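Local coordinates for protein predicted ATPase of the ABC class (Vibrio vulnificus, PDB 5D6A) that binds the ATP analogue AMP-PNP and, as a predicted ATPase of the ABC class, probably hydrolyses ATP, at residues Gln95-Ala107 / Leu120-Phe133. Sequence-based numbering, arbitrary orientation.
Sequences QLGARDFIARSFA and LHGQTVLDSTSVLF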
# COMPACT_ATOMS: atom_id res chain seq x y z
N GLN A 95 -19.39 29.00 -1.16
CA GLN A 95 -19.80 28.40 -2.43
C GLN A 95 -19.20 27.01 -2.56
O GLN A 95 -19.78 26.15 -3.22
CB GLN A 95 -19.36 29.27 -3.60
CG GLN A 95 -19.86 30.70 -3.53
CD GLN A 95 -19.47 31.52 -4.74
OE1 GLN A 95 -19.56 31.06 -5.87
NE2 GLN A 95 -19.05 32.76 -4.50
N LEU A 96 -18.04 26.80 -1.95
CA LEU A 96 -17.38 25.51 -1.98
C LEU A 96 -18.28 24.46 -1.32
O LEU A 96 -18.42 23.35 -1.83
CB LEU A 96 -16.03 25.58 -1.25
CG LEU A 96 -15.10 24.37 -1.34
CD1 LEU A 96 -14.70 24.11 -2.78
CD2 LEU A 96 -13.86 24.60 -0.48
N GLY A 97 -18.88 24.82 -0.20
CA GLY A 97 -19.78 23.93 0.51
C GLY A 97 -21.08 23.72 -0.25
O GLY A 97 -21.60 22.60 -0.32
N ALA A 98 -21.60 24.80 -0.83
CA ALA A 98 -22.83 24.73 -1.61
C ALA A 98 -22.68 23.71 -2.73
O ALA A 98 -23.55 22.87 -2.94
CB ALA A 98 -23.16 26.10 -2.18
N ARG A 99 -21.56 23.77 -3.44
CA ARG A 99 -21.27 22.84 -4.53
C ARG A 99 -21.17 21.40 -4.00
O ARG A 99 -21.61 20.46 -4.66
CB ARG A 99 -19.96 23.22 -5.21
CG ARG A 99 -20.00 24.54 -5.98
CD ARG A 99 -18.59 25.07 -6.20
NE ARG A 99 -17.74 24.08 -6.85
CZ ARG A 99 -16.41 24.15 -6.92
NH1 ARG A 99 -15.76 25.17 -6.37
NH2 ARG A 99 -15.73 23.20 -7.54
N ASP A 100 -20.58 21.26 -2.82
CA ASP A 100 -20.44 19.95 -2.18
C ASP A 100 -21.81 19.43 -1.77
O ASP A 100 -22.14 18.27 -2.01
CB ASP A 100 -19.55 20.06 -0.95
CG ASP A 100 -19.35 18.72 -0.25
OD1 ASP A 100 -18.81 17.79 -0.89
OD2 ASP A 100 -19.70 18.62 0.94
N PHE A 101 -22.60 20.29 -1.14
CA PHE A 101 -23.93 19.92 -0.67
C PHE A 101 -24.82 19.50 -1.84
O PHE A 101 -25.59 18.54 -1.72
CB PHE A 101 -24.56 21.09 0.09
CG PHE A 101 -25.87 20.75 0.75
CD1 PHE A 101 -25.90 20.23 2.04
CD2 PHE A 101 -27.07 20.94 0.09
CE1 PHE A 101 -27.11 19.92 2.65
CE2 PHE A 101 -28.28 20.62 0.69
CZ PHE A 101 -28.29 20.11 1.97
N ILE A 102 -24.72 20.21 -2.96
CA ILE A 102 -25.50 19.89 -4.16
C ILE A 102 -25.14 18.51 -4.72
O ILE A 102 -26.02 17.77 -5.17
CB ILE A 102 -25.33 20.98 -5.24
CG1 ILE A 102 -26.07 22.25 -4.81
CG2 ILE A 102 -25.88 20.52 -6.58
CD1 ILE A 102 -25.81 23.46 -5.69
N ALA A 103 -23.85 18.17 -4.68
CA ALA A 103 -23.39 16.86 -5.16
C ALA A 103 -23.95 15.74 -4.29
O ALA A 103 -24.37 14.70 -4.79
CB ALA A 103 -21.87 16.82 -5.17
N ARG A 104 -23.94 15.96 -2.97
CA ARG A 104 -24.44 14.97 -2.02
C ARG A 104 -25.96 14.83 -2.11
O ARG A 104 -26.49 13.74 -1.93
CB ARG A 104 -24.04 15.34 -0.59
CG ARG A 104 -22.54 15.42 -0.37
CD ARG A 104 -22.22 15.82 1.06
NE ARG A 104 -20.79 16.10 1.22
CZ ARG A 104 -19.86 15.19 1.47
NH1 ARG A 104 -20.17 13.90 1.59
NH2 ARG A 104 -18.59 15.57 1.60
N SER A 105 -26.64 15.94 -2.38
CA SER A 105 -28.09 15.93 -2.54
C SER A 105 -28.46 15.15 -3.79
O SER A 105 -29.40 14.36 -3.79
CB SER A 105 -28.65 17.35 -2.63
OG SER A 105 -28.45 18.06 -1.43
N PHE A 106 -27.70 15.37 -4.86
CA PHE A 106 -27.92 14.68 -6.12
C PHE A 106 -27.69 13.18 -5.96
O PHE A 106 -28.40 12.37 -6.54
CB PHE A 106 -26.97 15.24 -7.19
CG PHE A 106 -27.15 14.60 -8.54
CD1 PHE A 106 -26.45 13.45 -8.88
CD2 PHE A 106 -28.01 15.16 -9.48
CE1 PHE A 106 -26.61 12.87 -10.13
CE2 PHE A 106 -28.17 14.58 -10.72
CZ PHE A 106 -27.47 13.43 -11.05
N ALA A 107 -26.68 12.82 -5.16
CA ALA A 107 -26.38 11.42 -4.91
C ALA A 107 -27.49 10.76 -4.11
O ALA A 107 -27.85 9.61 -4.35
CB ALA A 107 -25.05 11.28 -4.17
N LEU A 120 -18.39 11.54 -5.01
CA LEU A 120 -18.41 12.14 -3.67
C LEU A 120 -17.04 11.96 -3.04
O LEU A 120 -16.26 11.12 -3.48
CB LEU A 120 -19.48 11.50 -2.79
CG LEU A 120 -20.92 11.66 -3.26
CD1 LEU A 120 -21.86 10.89 -2.34
CD2 LEU A 120 -21.31 13.13 -3.33
N HIS A 121 -16.76 12.73 -1.99
CA HIS A 121 -15.44 12.70 -1.36
C HIS A 121 -15.46 12.37 0.13
O HIS A 121 -14.67 12.91 0.91
CB HIS A 121 -14.75 14.04 -1.61
CG HIS A 121 -14.82 14.47 -3.03
ND1 HIS A 121 -15.85 15.26 -3.51
CD2 HIS A 121 -14.04 14.18 -4.10
CE1 HIS A 121 -15.67 15.45 -4.81
NE2 HIS A 121 -14.58 14.81 -5.19
N GLY A 122 -16.36 11.47 0.51
CA GLY A 122 -16.47 11.02 1.89
C GLY A 122 -16.64 12.10 2.93
O GLY A 122 -17.58 12.91 2.86
N GLN A 123 -15.72 12.14 3.89
CA GLN A 123 -15.78 13.09 5.00
C GLN A 123 -15.22 14.48 4.70
O GLN A 123 -15.31 15.37 5.55
CB GLN A 123 -15.03 12.51 6.21
CG GLN A 123 -15.58 11.18 6.67
CD GLN A 123 -17.01 11.28 7.14
OE1 GLN A 123 -17.91 10.67 6.56
NE2 GLN A 123 -17.24 12.08 8.18
N THR A 124 -14.67 14.68 3.51
CA THR A 124 -14.08 15.97 3.15
C THR A 124 -14.91 16.77 2.15
O THR A 124 -15.78 16.23 1.47
CB THR A 124 -12.66 15.81 2.57
OG1 THR A 124 -12.71 14.95 1.42
CG2 THR A 124 -11.71 15.22 3.60
N VAL A 125 -14.61 18.06 2.09
CA VAL A 125 -15.25 18.98 1.16
C VAL A 125 -14.13 19.50 0.27
O VAL A 125 -13.32 20.32 0.69
CB VAL A 125 -15.92 20.15 1.90
CG1 VAL A 125 -16.55 21.12 0.90
CG2 VAL A 125 -16.96 19.62 2.88
N LEU A 126 -14.09 19.02 -0.97
CA LEU A 126 -13.03 19.40 -1.90
C LEU A 126 -13.55 20.27 -3.03
O LEU A 126 -14.74 20.30 -3.31
CB LEU A 126 -12.39 18.14 -2.48
CG LEU A 126 -11.79 17.15 -1.48
CD1 LEU A 126 -11.31 15.90 -2.20
CD2 LEU A 126 -10.66 17.77 -0.68
N ASP A 127 -12.62 20.97 -3.68
CA ASP A 127 -12.94 21.80 -4.83
C ASP A 127 -13.00 20.81 -5.99
O ASP A 127 -11.99 20.52 -6.63
CB ASP A 127 -11.85 22.86 -5.03
CG ASP A 127 -12.17 23.84 -6.14
OD1 ASP A 127 -13.08 23.57 -6.95
OD2 ASP A 127 -11.49 24.88 -6.21
N SER A 128 -14.19 20.27 -6.22
CA SER A 128 -14.41 19.22 -7.22
C SER A 128 -15.13 19.66 -8.49
O SER A 128 -15.78 20.70 -8.53
CB SER A 128 -15.24 18.12 -6.57
OG SER A 128 -15.57 17.11 -7.51
N THR A 129 -15.00 18.83 -9.53
CA THR A 129 -15.65 19.08 -10.82
C THR A 129 -17.01 18.41 -10.92
O THR A 129 -17.71 18.56 -11.93
CB THR A 129 -14.78 18.59 -12.01
OG1 THR A 129 -14.52 17.19 -11.88
CG2 THR A 129 -13.46 19.35 -12.05
N SER A 130 -17.40 17.66 -9.89
CA SER A 130 -18.71 17.01 -9.89
C SER A 130 -19.81 18.07 -9.91
O SER A 130 -20.88 17.85 -10.48
CB SER A 130 -18.86 16.07 -8.69
OG SER A 130 -18.63 16.76 -7.48
N VAL A 131 -19.54 19.22 -9.29
CA VAL A 131 -20.46 20.35 -9.27
C VAL A 131 -19.64 21.64 -9.38
O VAL A 131 -18.84 21.95 -8.50
CB VAL A 131 -21.33 20.39 -8.00
CG1 VAL A 131 -22.23 21.61 -8.00
CG2 VAL A 131 -22.16 19.12 -7.88
N LEU A 132 -19.86 22.39 -10.46
CA LEU A 132 -19.13 23.63 -10.71
C LEU A 132 -20.04 24.83 -10.87
O LEU A 132 -21.14 24.71 -11.41
CB LEU A 132 -18.31 23.49 -12.00
CG LEU A 132 -17.21 22.43 -12.01
CD1 LEU A 132 -16.67 22.25 -13.43
CD2 LEU A 132 -16.10 22.81 -11.05
N PHE A 133 -19.58 25.99 -10.40
CA PHE A 133 -20.32 27.25 -10.58
C PHE A 133 -19.58 28.12 -11.59
O PHE A 133 -18.36 28.09 -11.69
CB PHE A 133 -20.48 28.07 -9.29
CG PHE A 133 -21.35 27.44 -8.24
CD1 PHE A 133 -22.45 26.67 -8.57
CD2 PHE A 133 -21.13 27.74 -6.90
CE1 PHE A 133 -23.25 26.12 -7.58
CE2 PHE A 133 -21.95 27.21 -5.91
CZ PHE A 133 -23.00 26.40 -6.25
O HOH W 1 -17.16 21.83 -3.76
O HOH W 2 -16.53 18.10 -2.58
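Two arginines of one helix, Arg99 and Arg104, reach across to segment 120-133 and collect its backbone carbonyls. The Arg99 chain is folded about its CG-CD bond (chi3 54°), which brings its guanidinium to the bend at Asp127-Ser128 and to Val131. There NE donates to Val131 O at 2.9 Å, nearly straight at 165°, while NH2 meets both Ser128 O and Asp127 OD1, the latter at 2.7 Å in a salt bridge. All three acceptors lie at the guanidinium edge, close to its plane, and the carboxylate stands steeply to it. The aliphatic part of the same side chain is used too: Arg99 CG sits over one face of the Phe133 ring, 3.5 Å from its centroid, a CH-pi contact, while Ala98 CB and Ile102 CD1 meet the ring's edge.

Arg104, extended as far as NE, grips Gly122 O end-on, with NH1 at 3.0 Å and NH2 slightly farther. Its NE makes a salt bridge to Asp100 OD2 (2.8 Å), which helps fix the guanidinium; the same oxygen is hydrogen-bonded to His187 of helix 181-199. Small Ala103 lets Val131 CG2 come within 3.6 Å of its CB, and Leu120 packs against Ala107. Helix 92-109 thus packs on strand 131-133, which pairs antiparallel with strand 137-144. Within the N-terminal family region, arginine N-H groups hold segment 120-133 to the helix by satisfying the carbonyls of Gly122, Ser128 and Val131, with Asp127 and Asp100 probably offsetting the two positive charges.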